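Long-range contacts in fumarate reductase iron-sulfur subunit (Mycolicibacterium smegmatis, PDB 7D6V), which carries three iron-sulfur clusters and probably passes electrons from succinate oxidation toward quinone in mycobacterial succinate dehydrogenase Sdh1: residues B[3-8]-B[24-29]; B[9-14]-B[95-100]; B[65-70]-B[83-88]; B[127-132]-B[183-188]. All blocks are in the same frame, centred on the assembly; numbering follows the deposited sequence.

From the N terminus, strand 4-14 serves two contacts in turn. Its first half closes a short loop in interaction 1, the hairpin with strand 17-27. Its second half is met by residues 95-100 in interaction 2, a far longer closure that crosses interaction 1. Interaction 3 is nested inside that longer loop and joins the turn at 65-70 to the edge strand 86-87. Val-87 binds strand 4-14 through the backbones of Lys-7 and Arg-9, so all three contacts reach the same sheet in the [2Fe-2S] part. Interaction 4 follows in series, its centre about 44 to 52 Å from the other centres, and joins two loops beside the helices of the dicluster part.

Interaction 1: B[3-8]-B[24-29]; sequences TYDAKL and TVEVND
The ring of Tyr-4 lies alongside Val-27, whose CB sits over one ring face, offset toward the rim and 4.2 Å from the ring centroid, in a CH-pi contact. Both side chains point the same way, and Val-27 CG1 follows the ring outward to within 3.8 Å of Tyr-4 OH. Tyr-4 holds its CG between the backbone N and the carbonyl carbon (chi1 64°), which sets the ring beside its neighbour. The other methyl, Val-27 CG2, packs on Ala-6 CB at 3.5 Å, and farther along Leu-8 CD1 meets Val-25 CG2. Ile-36 of helix 33-43 touches Leu-8, Val-25 and Val-27, the hairpin-on-helix packing of the beta-grasp fold found in [2Fe-2S] ferredoxin domains. Within the antiparallel hairpin, Tyr-4 with Val-27 and Ala-6 with Val-25 are hydrogen-bonded pairs; the bond from Val-27 N to Tyr-4 O is 2.8 Å long and nearly straight (175°). Asp-5 and Glu-26, a non-hydrogen-bonded pair, occupy the other face, where Asp-5 OD1 touches Glu-26 CB. At the open end of the hairpin Thr-3 OG1 donates to Asn-28 OD1 over 2.8 Å, while CG2 of the same threonine rests on Glu-26 CG. The amide nitrogen Asn-28 ND2 reaches Glu-26 OE1 at 3.2 Å from above the carboxylate plane, and is bonded to Glu-31 as well.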
loop_
_atom_site.group_PDB
_atom_site.type_symbol
_atom_site.label_atom_id
_atom_site.label_comp_id
_atom_site.label_asym_id
_atom_site.label_seq_id
_atom_site.Cartn_x
_atom_site.Cartn_y
_atom_site.Cartn_z
ATOM N N THR B 3 22.792 -8.992 19.797
ATOM C CA THR B 3 22.194 -7.788 20.354
ATOM C C THR B 3 23.295 -6.812 20.738
ATOM O O THR B 3 24.200 -7.157 21.503
ATOM C CB THR B 3 21.331 -8.123 21.571
ATOM O OG1 THR B 3 20.283 -9.019 21.179
ATOM C CG2 THR B 3 20.725 -6.874 22.159
ATOM N N TYR B 4 23.217 -5.597 20.203
ATOM C CA TYR B 4 24.241 -4.586 20.410
ATOM C C TYR B 4 23.567 -3.240 20.628
ATOM O O TYR B 4 22.342 -3.114 20.556
ATOM C CB TYR B 4 25.212 -4.527 19.224
ATOM C CG TYR B 4 24.569 -4.097 17.927
ATOM C CD1 TYR B 4 24.773 -2.825 17.421
ATOM C CD2 TYR B 4 23.760 -4.962 17.210
ATOM C CE1 TYR B 4 24.187 -2.425 16.241
ATOM C CE2 TYR B 4 23.171 -4.571 16.031
ATOM C CZ TYR B 4 23.390 -3.303 15.550
ATOM O OH TYR B 4 22.805 -2.912 14.369
ATOM N N ASP B 5 24.383 -2.226 20.894
ATOM C CA ASP B 5 23.921 -0.858 21.093
ATOM C C ASP B 5 24.322 -0.049 19.867
ATOM O O ASP B 5 25.513 0.102 19.582
ATOM C CB ASP B 5 24.514 -0.267 22.369
ATOM C CG ASP B 5 23.717 -0.631 23.608
ATOM O OD1 ASP B 5 22.483 -0.778 23.505
ATOM O OD2 ASP B 5 24.326 -0.770 24.687
ATOM N N ALA B 6 23.332 0.464 19.147
ATOM C CA ALA B 6 23.576 1.209 17.923
ATOM C C ALA B 6 23.647 2.705 18.199
ATOM O O ALA B 6 23.241 3.190 19.255
ATOM C CB ALA B 6 22.487 0.927 16.891
ATOM N N LYS B 7 24.177 3.436 17.222
ATOM C CA LYS B 7 24.266 4.891 17.274
ATOM C C LYS B 7 23.311 5.476 16.241
ATOM O O LYS B 7 23.541 5.354 15.032
ATOM C CB LYS B 7 25.699 5.359 17.032
ATOM C CG LYS B 7 26.678 4.909 18.104
ATOM C CD LYS B 7 28.072 5.455 17.858
ATOM C CE LYS B 7 28.725 4.795 16.654
ATOM N NZ LYS B 7 28.992 3.351 16.874
ATOM N N LEU B 8 22.239 6.093 16.726
ATOM C CA LEU B 8 21.308 6.853 15.908
ATOM C C LEU B 8 21.629 8.339 16.001
ATOM O O LEU B 8 22.232 8.810 16.966
ATOM C CB LEU B 8 19.866 6.606 16.350
ATOM C CG LEU B 8 19.296 5.204 16.161
ATOM C CD1 LEU B 8 17.915 5.121 16.780
ATOM C CD2 LEU B 8 19.243 4.847 14.691
ATOM N N THR B 24 21.701 6.441 21.766
ATOM C CA THR B 24 22.210 5.073 21.786
ATOM C C THR B 24 21.079 4.133 22.177
ATOM O O THR B 24 20.544 4.232 23.284
ATOM C CB THR B 24 23.381 4.929 22.761
ATOM O OG1 THR B 24 24.432 5.826 22.387
ATOM C CG2 THR B 24 23.911 3.506 22.746
ATOM N N VAL B 25 20.726 3.218 21.275
ATOM C CA VAL B 25 19.596 2.318 21.468
ATOM C C VAL B 25 20.057 0.882 21.264
ATOM O O VAL B 25 20.968 0.605 20.479
ATOM C CB VAL B 25 18.425 2.651 20.513
ATOM C CG1 VAL B 25 17.164 1.909 20.920
ATOM C CG2 VAL B 25 18.171 4.147 20.472
ATOM N N GLU B 26 19.414 -0.035 21.981
ATOM C CA GLU B 26 19.693 -1.458 21.856
ATOM C C GLU B 26 18.977 -2.039 20.643
ATOM O O GLU B 26 17.773 -1.838 20.468
ATOM C CB GLU B 26 19.257 -2.180 23.128
ATOM C CG GLU B 26 19.462 -3.674 23.109
ATOM C CD GLU B 26 18.424 -4.403 23.937
ATOM O OE1 GLU B 26 17.273 -4.525 23.471
ATOM O OE2 GLU B 26 18.758 -4.853 25.054
ATOM N N VAL B 27 19.718 -2.765 19.809
ATOM C CA VAL B 27 19.190 -3.355 18.584
ATOM C C VAL B 27 19.275 -4.870 18.695
ATOM O O VAL B 27 20.319 -5.410 19.076
ATOM C CB VAL B 27 19.948 -2.857 17.342
ATOM C CG1 VAL B 27 19.436 -3.546 16.090
ATOM C CG2 VAL B 27 19.805 -1.358 17.208
ATOM N N ASN B 28 18.180 -5.548 18.373
ATOM C CA ASN B 28 18.139 -7.000 18.306
ATOM C C ASN B 28 18.110 -7.463 16.852
ATOM O O ASN B 28 17.833 -6.695 15.931
ATOM C CB ASN B 28 16.925 -7.547 19.059
ATOM C CG ASN B 28 16.984 -7.267 20.541
ATOM O OD1 ASN B 28 17.702 -7.935 21.279
ATOM N ND2 ASN B 28 16.222 -6.277 20.987
ATOM N N ASP B 29 18.405 -8.746 16.659
ATOM C CA ASP B 29 18.381 -9.328 15.324
ATOM C C ASP B 29 16.955 -9.381 14.790
ATOM O O ASP B 29 16.037 -9.823 15.485
ATOM C CB ASP B 29 18.984 -10.729 15.348
ATOM C CG ASP B 29 20.492 -10.716 15.469
ATOM O OD1 ASP B 29 21.156 -10.089 14.618
ATOM O OD2 ASP B 29 21.015 -11.334 16.418
#

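Interaction 2: B[9-14]-B[95-100]; sequences RVWRGD and FPVMRD
Asp-100 grips two successive residues of strand 9-14 through a single oxygen: its OD1 accepts from Arg-12 NE at 3.1 Å and from Gly-13 N at 3.2 Å. The contact pins the end of the first strand of the beta-grasp [2Fe-2S] domain to a later part of the same domain, residues 95-100, which include a short, weakly bonded strand. The two donors approach OD1 differently. Gly-13 N meets the anti lone pair of OD1, the one away from OD2, whereas Arg-12 NE comes from above the carboxylate plane, along a nearly straight bond (173°), with the guanidinium turned 89° against the carboxylate. Arg-12 is bent at chi2 and chi3, which folds its NE back over the acid; a weak bond from Arg-12 NH1 to Asp-100 OD2 adds to the salt bridge. Beside the carboxylate, Asp-100 O lies at the edge of the Trp-11 ring near CE3. Val-97 CG2 approaches the six-membered ring of that indole obliquely, 3.8 Å from Trp-11 CZ3.

Farther out, Ala-49 N donates to Asp-100 OD2, and Tyr-23 OH bonds Arg-12 NH2, so both partners of the salt bridge have a second hold. Trp-11 NE1 donates to the carbonyl of Gln-20 in the membrane anchor subunit, extending the contact to the subunit interface. Met-98 and Arg-99 together face Val-102 in a classic beta bulge. Next to it, Asp-100 OD2 stands over one face of the Arg-99 guanidinium, a long ionic pairing of 3.7 Å to Arg-99 NE.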
loop_
_atom_site.group_PDB
_atom_site.type_symbol
_atom_site.label_atom_id
_atom_site.label_comp_id
_atom_site.label_asym_id
_atom_site.label_seq_id
_atom_site.Cartn_x
_atom_site.Cartn_y
_atom_site.Cartn_z
ATOM N N ARG B 9 21.226 9.074 14.967
ATOM C CA ARG B 9 21.486 10.504 14.884
ATOM C C ARG B 9 20.206 11.200 14.401
ATOM O O ARG B 9 20.166 11.875 13.379
ATOM C CB ARG B 9 22.718 10.779 14.020
ATOM C CG ARG B 9 23.136 12.231 13.985
ATOM C CD ARG B 9 24.376 12.490 13.139
ATOM N NE ARG B 9 24.173 12.266 11.714
ATOM C CZ ARG B 9 25.154 12.270 10.819
ATOM N NH1 ARG B 9 26.399 12.489 11.210
ATOM N NH2 ARG B 9 24.894 12.062 9.537
ATOM N N VAL B 10 19.108 10.962 15.126
ATOM C CA VAL B 10 17.777 11.415 14.723
ATOM C C VAL B 10 17.683 12.938 14.734
ATOM O O VAL B 10 18.199 13.608 15.637
ATOM C CB VAL B 10 16.723 10.790 15.654
ATOM C CG1 VAL B 10 15.333 11.312 15.339
ATOM C CG2 VAL B 10 16.765 9.279 15.564
ATOM N N TRP B 11 16.997 13.489 13.728
ATOM C CA TRP B 11 16.793 14.931 13.615
ATOM C C TRP B 11 15.635 15.388 14.500
ATOM O O TRP B 11 14.542 14.816 14.451
ATOM C CB TRP B 11 16.515 15.311 12.160
ATOM C CG TRP B 11 16.455 16.792 11.905
ATOM C CD1 TRP B 11 17.491 17.603 11.558
ATOM C CD2 TRP B 11 15.296 17.635 11.979
ATOM N NE1 TRP B 11 17.055 18.895 11.412
ATOM C CE2 TRP B 11 15.711 18.942 11.668
ATOM C CE3 TRP B 11 13.952 17.412 12.283
ATOM C CZ2 TRP B 11 14.831 20.017 11.647
ATOM C CZ3 TRP B 11 13.083 18.480 12.264
ATOM C CH2 TRP B 11 13.524 19.766 11.951
ATOM N N ARG B 12 15.871 16.426 15.302
ATOM C CA ARG B 12 14.862 16.997 16.185
ATOM C C ARG B 12 14.669 18.474 15.871
ATOM O O ARG B 12 15.633 19.186 15.590
ATOM C CB ARG B 12 15.250 16.845 17.664
ATOM C CG ARG B 12 15.670 15.458 18.090
ATOM C CD ARG B 12 14.523 14.469 18.055
ATOM N NE ARG B 12 13.311 14.983 18.683
ATOM C CZ ARG B 12 12.987 14.798 19.958
ATOM N NH1 ARG B 12 11.860 15.299 20.436
ATOM N NH2 ARG B 12 13.794 14.122 20.760
ATOM N N GLY B 13 13.429 18.931 15.926
ATOM C CA GLY B 13 13.130 20.334 15.728
ATOM C C GLY B 13 11.753 20.513 15.127
ATOM O O GLY B 13 10.948 19.590 15.086
ATOM N N ASP B 14 11.502 21.732 14.664
ATOM C CA ASP B 14 10.243 22.083 14.011
ATOM C C ASP B 14 10.560 23.057 12.881
ATOM O O ASP B 14 11.711 23.202 12.458
ATOM C CB ASP B 14 9.222 22.635 15.019
ATOM C CG ASP B 14 9.757 23.800 15.831
ATOM O OD1 ASP B 14 9.462 23.858 17.041
ATOM O OD2 ASP B 14 10.463 24.659 15.271
ATOM N N PHE B 95 9.032 18.328 1.694
ATOM C CA PHE B 95 7.812 18.905 2.221
ATOM C C PHE B 95 8.096 19.704 3.483
ATOM O O PHE B 95 9.114 19.490 4.149
ATOM C CB PHE B 95 6.792 17.796 2.507
ATOM C CG PHE B 95 6.532 16.908 1.328
ATOM C CD1 PHE B 95 5.938 17.414 0.187
ATOM C CD2 PHE B 95 6.905 15.578 1.347
ATOM C CE1 PHE B 95 5.709 16.607 -0.905
ATOM C CE2 PHE B 95 6.676 14.766 0.257
ATOM C CZ PHE B 95 6.078 15.280 -0.868
ATOM N N PRO B 96 7.239 20.667 3.823
ATOM C CA PRO B 96 7.452 21.434 5.053
ATOM C C PRO B 96 7.404 20.534 6.276
ATOM O O PRO B 96 6.592 19.613 6.363
ATOM C CB PRO B 96 6.298 22.444 5.049
ATOM C CG PRO B 96 5.832 22.493 3.648
ATOM C CD PRO B 96 6.055 21.136 3.085
ATOM N N VAL B 97 8.281 20.816 7.228
ATOM C CA VAL B 97 8.433 19.984 8.413
ATOM C C VAL B 97 7.409 20.408 9.459
ATOM O O VAL B 97 7.273 21.596 9.767
ATOM C CB VAL B 97 9.869 20.068 8.960
ATOM C CG1 VAL B 97 10.284 21.509 9.201
ATOM C CG2 VAL B 97 10.006 19.260 10.231
ATOM N N MET B 98 6.655 19.436 9.975
ATOM C CA MET B 98 5.782 19.703 11.113
ATOM C C MET B 98 6.569 19.643 12.414
ATOM O O MET B 98 6.669 20.636 13.143
ATOM C CB MET B 98 4.628 18.697 11.144
ATOM C CG MET B 98 3.472 19.026 10.227
ATOM S SD MET B 98 2.276 17.683 10.168
ATOM C CE MET B 98 0.977 18.425 9.191
ATOM N N ARG B 99 7.143 18.484 12.710
ATOM C CA ARG B 99 8.014 18.314 13.859
ATOM C C ARG B 99 9.049 17.259 13.481
ATOM O O ARG B 99 9.297 17.029 12.294
ATOM C CB ARG B 99 7.194 17.980 15.114
ATOM C CG ARG B 99 7.815 18.516 16.384
ATOM C CD ARG B 99 7.212 17.894 17.612
ATOM N NE ARG B 99 8.035 18.141 18.787
ATOM C CZ ARG B 99 8.004 17.399 19.885
ATOM N NH1 ARG B 99 7.183 16.364 19.962
ATOM N NH2 ARG B 99 8.795 17.695 20.905
ATOM N N ASP B 100 9.631 16.600 14.485
ATOM C CA ASP B 100 10.884 15.865 14.336
ATOM C C ASP B 100 10.974 15.028 13.061
ATOM O O ASP B 100 11.829 15.277 12.208
ATOM C CB ASP B 100 11.083 14.978 15.567
ATOM C CG ASP B 100 10.770 15.699 16.857
ATOM O OD1 ASP B 100 11.361 16.768 17.101
ATOM O OD2 ASP B 100 9.926 15.204 17.626
#

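Interaction 3: B[65-70]-B[83-88]; sequences EINGRP and EDEVVT
Asn-67 and Thr-88 have the nearest CA atoms across the two segments, 5.1 Å apart. The approach is that of a turn against the segment that includes the short, weakly bonded strand 86-87: residues 66-69 reverse the chain between strands 63-65 and 70-72, with Ile-66 N bonded to Arg-69 O at 2.9 Å. Side chains meet lightly. Asn-67 holds its CG anti to the backbone N (chi1 -164°), which carries the amide across to the other segment, where ND2 lies 3.6 Å from Glu-85 OE2 and 3.9 Å from Val-86 O. Both distances are contacts, not hydrogen bonds, and the amide and carboxylate planes stand 56° apart. Glu-85 comes in as an extended chain beyond CG. Val-87 CG1 packs on Ile-66 O at 3.8 Å, and at 4.3 Å it is also beside Ile-66 CG2. Thr-28 of the membrane anchor subunit packs on both Asn-67 and Glu-85. The side chain of Ile-66 is about 10 Å from the [2Fe-2S] cluster. The arrangement, a small hairpin near the cluster packed against the edge strand of the main sheet, is that of a beta-grasp ferredoxin domain.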
loop_
_atom_site.group_PDB
_atom_site.type_symbol
_atom_site.label_atom_id
_atom_site.label_comp_id
_atom_site.label_asym_id
_atom_site.label_seq_id
_atom_site.Cartn_x
_atom_site.Cartn_y
_atom_site.Cartn_z
ATOM N N GLU B 65 13.796 9.563 5.600
ATOM C CA GLU B 65 15.062 9.402 4.888
ATOM C C GLU B 65 16.027 8.739 5.862
ATOM O O GLU B 65 16.549 9.388 6.771
ATOM C CB GLU B 65 15.573 10.738 4.370
ATOM C CG GLU B 65 14.606 11.393 3.399
ATOM C CD GLU B 65 15.169 12.629 2.742
ATOM O OE1 GLU B 65 16.382 12.882 2.886
ATOM O OE2 GLU B 65 14.397 13.351 2.082
ATOM N N ILE B 66 16.263 7.441 5.661
ATOM C CA ILE B 66 16.803 6.607 6.729
ATOM C C ILE B 66 18.298 6.823 6.900
ATOM O O ILE B 66 18.793 6.911 8.028
ATOM C CB ILE B 66 16.471 5.128 6.472
ATOM C CG1 ILE B 66 14.989 4.879 6.734
ATOM C CG2 ILE B 66 17.313 4.232 7.354
ATOM C CD1 ILE B 66 14.523 5.442 8.041
ATOM N N ASN B 67 19.055 6.850 5.811
ATOM C CA ASN B 67 20.465 7.208 5.908
ATOM C C ASN B 67 20.854 8.061 4.704
ATOM O O ASN B 67 21.894 7.862 4.076
ATOM C CB ASN B 67 21.326 5.956 6.047
ATOM C CG ASN B 67 22.718 6.264 6.536
ATOM O OD1 ASN B 67 23.071 7.421 6.742
ATOM N ND2 ASN B 67 23.509 5.224 6.757
ATOM N N GLY B 68 19.999 9.023 4.369
ATOM C CA GLY B 68 20.111 9.778 3.145
ATOM C C GLY B 68 19.198 9.302 2.038
ATOM O O GLY B 68 19.050 10.007 1.034
ATOM N N ARG B 69 18.580 8.133 2.196
ATOM C CA ARG B 69 17.736 7.513 1.189
ATOM C C ARG B 69 16.285 7.527 1.631
ATOM O O ARG B 69 15.986 7.105 2.754
ATOM C CB ARG B 69 18.177 6.069 0.933
ATOM C CG ARG B 69 19.669 5.838 1.020
ATOM C CD ARG B 69 20.373 6.364 -0.210
ATOM N NE ARG B 69 19.929 5.672 -1.416
ATOM C CZ ARG B 69 20.565 4.643 -1.963
ATOM N NH1 ARG B 69 21.679 4.180 -1.415
ATOM N NH2 ARG B 69 20.085 4.076 -3.059
ATOM N N PRO B 70 15.363 7.994 0.790
ATOM C CA PRO B 70 13.938 7.913 1.135
ATOM C C PRO B 70 13.451 6.478 1.256
ATOM O O PRO B 70 13.432 5.730 0.275
ATOM C CB PRO B 70 13.256 8.642 -0.029
ATOM C CG PRO B 70 14.323 9.501 -0.620
ATOM C CD PRO B 70 15.583 8.718 -0.471
ATOM N N GLU B 83 27.384 -2.630 12.907
ATOM C CA GLU B 83 27.186 -2.376 14.328
ATOM C C GLU B 83 27.946 -1.148 14.808
ATOM O O GLU B 83 27.588 -0.577 15.843
ATOM C CB GLU B 83 27.595 -3.602 15.139
ATOM C CG GLU B 83 26.789 -4.843 14.810
ATOM C CD GLU B 83 27.043 -5.980 15.774
ATOM O OE1 GLU B 83 26.437 -7.055 15.595
ATOM O OE2 GLU B 83 27.851 -5.801 16.709
ATOM N N ASP B 84 28.980 -0.727 14.083
ATOM C CA ASP B 84 29.697 0.503 14.387
ATOM C C ASP B 84 29.367 1.620 13.405
ATOM O O ASP B 84 30.068 2.634 13.373
ATOM C CB ASP B 84 31.205 0.244 14.416
ATOM C CG ASP B 84 31.689 -0.523 13.202
ATOM O OD1 ASP B 84 30.853 -1.148 12.516
ATOM O OD2 ASP B 84 32.908 -0.504 12.936
ATOM N N GLU B 85 28.319 1.454 12.607
ATOM C CA GLU B 85 27.875 2.472 11.668
ATOM C C GLU B 85 26.788 3.328 12.303
ATOM O O GLU B 85 25.929 2.823 13.029
ATOM C CB GLU B 85 27.354 1.817 10.388
ATOM C CG GLU B 85 26.852 2.782 9.335
ATOM C CD GLU B 85 26.712 2.133 7.974
ATOM O OE1 GLU B 85 27.144 0.973 7.821
ATOM O OE2 GLU B 85 26.173 2.782 7.054
ATOM N N VAL B 86 26.834 4.627 12.034
ATOM C CA VAL B 86 25.853 5.567 12.563
ATOM C C VAL B 86 24.695 5.675 11.583
ATOM O O VAL B 86 24.903 5.886 10.384
ATOM C CB VAL B 86 26.488 6.942 12.818
ATOM C CG1 VAL B 86 25.430 7.942 13.257
ATOM C CG2 VAL B 86 27.578 6.834 13.864
ATOM N N VAL B 87 23.474 5.531 12.090
ATOM C CA VAL B 87 22.269 5.632 11.274
ATOM C C VAL B 87 21.612 6.977 11.549
ATOM O O VAL B 87 21.329 7.310 12.704
ATOM C CB VAL B 87 21.303 4.470 11.560
ATOM C CG1 VAL B 87 20.198 4.438 10.528
ATOM C CG2 VAL B 87 22.054 3.154 11.571
ATOM N N THR B 88 21.359 7.745 10.494
ATOM C CA THR B 88 20.900 9.126 10.612
ATOM C C THR B 88 19.492 9.241 10.045
ATOM O O THR B 88 19.312 9.254 8.825
ATOM C CB THR B 88 21.853 10.066 9.881
ATOM O OG1 THR B 88 23.136 10.021 10.510
ATOM C CG2 THR B 88 21.331 11.489 9.911
#

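Interaction 4: B[127-132]-B[183-188]; sequences GEYRMQ and HPLDTV
His-183 meets Met-131 at the start of a type I beta turn, His-183 to Asp-186, in the loop joining helices 171-181 and 191-196 of the helical dicluster part; the last residue of the turn, Asp-186, is held by Thr-119 N and by a salt bridge to Arg-190. The sulfur atom, Met-131 SD, approaches the imidazole obliquely, 50° off the ring normal and 3.9 Å from His-183 CE1, a Met-aromatic contact in which the two side chains cross at about a right angle. Inside the turn His-183 ND1 accepts from Leu-185 N at 3.0 Å, in the imidazole plane, and this fixes the rotation of the ring. Phe-118 meets the same ring, and His-183 O accepts from Lys-218 of the membrane anchor subunit.

Pro-184 follows with its CG against the same sulfur, 3.9 Å from Met-131 SD, while Val-136 of helix 133-142 touches both residues. With chi2 of Met-131 extended (178°), SD is carried past the leucine to the proline and histidine; the bend at chi3 turns only the terminal methyl. The carbonyl oxygen of Met-131 binds Arg-110 of subunit A, so the 127-132 loop is also held at the subunit interface. Leu-185 then points toward the first segment and makes the broadest contact. Its CD1 methyl is placed between two residues, 3.5 Å from Tyr-129 CD2 and 3.8 Å from Met-131 CG.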
loop_
_atom_site.group_PDB
_atom_site.type_symbol
_atom_site.label_atom_id
_atom_site.label_comp_id
_atom_site.label_asym_id
_atom_site.label_seq_id
_atom_site.Cartn_x
_atom_site.Cartn_y
_atom_site.Cartn_z
ATOM N N GLY B 127 -24.051 -3.313 -12.572
ATOM C CA GLY B 127 -23.816 -4.724 -12.781
ATOM C C GLY B 127 -23.464 -5.125 -14.194
ATOM O O GLY B 127 -23.249 -6.312 -14.456
ATOM N N GLU B 128 -23.387 -4.170 -15.122
ATOM C CA GLU B 128 -23.224 -4.465 -16.538
ATOM C C GLU B 128 -21.836 -4.126 -17.066
ATOM O O GLU B 128 -21.628 -4.140 -18.281
ATOM C CB GLU B 128 -24.290 -3.729 -17.351
ATOM N N TYR B 129 -20.883 -3.823 -16.189
ATOM C CA TYR B 129 -19.520 -3.561 -16.628
ATOM C C TYR B 129 -18.862 -4.849 -17.111
ATOM O O TYR B 129 -19.031 -5.912 -16.510
ATOM C CB TYR B 129 -18.698 -2.953 -15.492
ATOM C CG TYR B 129 -18.963 -1.489 -15.218
ATOM C CD1 TYR B 129 -20.256 -0.990 -15.151
ATOM C CD2 TYR B 129 -17.914 -0.607 -15.011
ATOM C CE1 TYR B 129 -20.494 0.340 -14.900
ATOM C CE2 TYR B 129 -18.143 0.729 -14.758
ATOM C CZ TYR B 129 -19.435 1.195 -14.703
ATOM O OH TYR B 129 -19.666 2.525 -14.450
ATOM N N ARG B 130 -18.108 -4.750 -18.204
ATOM C CA ARG B 130 -17.373 -5.888 -18.746
ATOM C C ARG B 130 -15.971 -5.434 -19.114
ATOM O O ARG B 130 -15.808 -4.538 -19.946
ATOM C CB ARG B 130 -18.074 -6.480 -19.971
ATOM C CG ARG B 130 -19.445 -7.050 -19.701
ATOM C CD ARG B 130 -19.380 -8.313 -18.867
ATOM N NE ARG B 130 -20.716 -8.752 -18.485
ATOM C CZ ARG B 130 -21.278 -8.503 -17.309
ATOM N NH1 ARG B 130 -20.617 -7.820 -16.387
ATOM N NH2 ARG B 130 -22.502 -8.935 -17.053
ATOM N N MET B 131 -14.965 -6.051 -18.502
ATOM C CA MET B 131 -13.574 -5.765 -18.811
ATOM C C MET B 131 -12.790 -7.065 -18.841
ATOM O O MET B 131 -12.977 -7.930 -17.983
ATOM C CB MET B 131 -12.952 -4.808 -17.786
ATOM C CG MET B 131 -13.656 -3.468 -17.671
ATOM S SD MET B 131 -12.929 -2.400 -16.421
ATOM C CE MET B 131 -13.819 -2.939 -14.970
ATOM N N GLN B 132 -11.914 -7.200 -19.828
ATOM C CA GLN B 132 -11.006 -8.333 -19.896
ATOM C C GLN B 132 -9.746 -8.046 -19.084
ATOM O O GLN B 132 -9.375 -6.893 -18.855
ATOM C CB GLN B 132 -10.650 -8.651 -21.348
ATOM C CG GLN B 132 -11.851 -8.984 -22.220
ATOM C CD GLN B 132 -12.522 -10.286 -21.824
ATOM O OE1 GLN B 132 -11.860 -11.244 -21.436
ATOM N NE2 GLN B 132 -13.843 -10.324 -21.923
ATOM N N HIS B 183 -7.385 3.088 -18.416
ATOM C CA HIS B 183 -8.610 2.413 -18.005
ATOM C C HIS B 183 -9.465 2.123 -19.232
ATOM O O HIS B 183 -9.771 3.042 -19.998
ATOM C CB HIS B 183 -9.382 3.275 -17.010
ATOM C CG HIS B 183 -10.444 2.535 -16.259
ATOM N ND1 HIS B 183 -11.543 1.978 -16.874
ATOM C CD2 HIS B 183 -10.577 2.263 -14.939
ATOM C CE1 HIS B 183 -12.304 1.393 -15.968
ATOM N NE2 HIS B 183 -11.740 1.553 -14.786
ATOM N N PRO B 184 -9.861 0.868 -19.458
ATOM C CA PRO B 184 -10.619 0.545 -20.678
ATOM C C PRO B 184 -11.986 1.204 -20.763
ATOM O O PRO B 184 -12.524 1.322 -21.868
ATOM C CB PRO B 184 -10.739 -0.984 -20.622
ATOM C CG PRO B 184 -10.469 -1.348 -19.206
ATOM C CD PRO B 184 -9.517 -0.334 -18.684
ATOM N N LEU B 185 -12.565 1.636 -19.648
ATOM C CA LEU B 185 -13.912 2.188 -19.649
ATOM C C LEU B 185 -13.962 3.683 -19.366
ATOM O O LEU B 185 -15.058 4.248 -19.323
ATOM C CB LEU B 185 -14.787 1.441 -18.636
ATOM C CG LEU B 185 -15.147 0.003 -19.009
ATOM C CD1 LEU B 185 -16.066 -0.603 -17.973
ATOM C CD2 LEU B 185 -15.786 -0.051 -20.382
ATOM N N ASP B 186 -12.821 4.339 -19.174
ATOM C CA ASP B 186 -12.821 5.776 -18.946
ATOM C C ASP B 186 -13.086 6.527 -20.249
ATOM O O ASP B 186 -12.826 6.034 -21.348
ATOM C CB ASP B 186 -11.495 6.227 -18.335
ATOM C CG ASP B 186 -11.566 7.628 -17.763
ATOM O OD1 ASP B 186 -12.027 7.784 -16.617
ATOM O OD2 ASP B 186 -11.158 8.580 -18.459
ATOM N N THR B 187 -13.607 7.746 -20.108
ATOM C CA THR B 187 -14.051 8.550 -21.239
ATOM C C THR B 187 -13.223 9.808 -21.462
ATOM O O THR B 187 -13.024 10.203 -22.613
ATOM C CB THR B 187 -15.528 8.933 -21.048
ATOM O OG1 THR B 187 -16.353 7.789 -21.298
ATOM C CG2 THR B 187 -15.948 10.053 -21.987
ATOM N N VAL B 188 -12.697 10.416 -20.405
ATOM C CA VAL B 188 -11.961 11.672 -20.513
ATOM C C VAL B 188 -10.578 11.416 -21.102
ATOM O O VAL B 188 -9.970 10.363 -20.887
ATOM C CB VAL B 188 -11.879 12.350 -19.131
ATOM C CG1 VAL B 188 -11.186 13.696 -19.220
ATOM C CG2 VAL B 188 -13.267 12.503 -18.551
#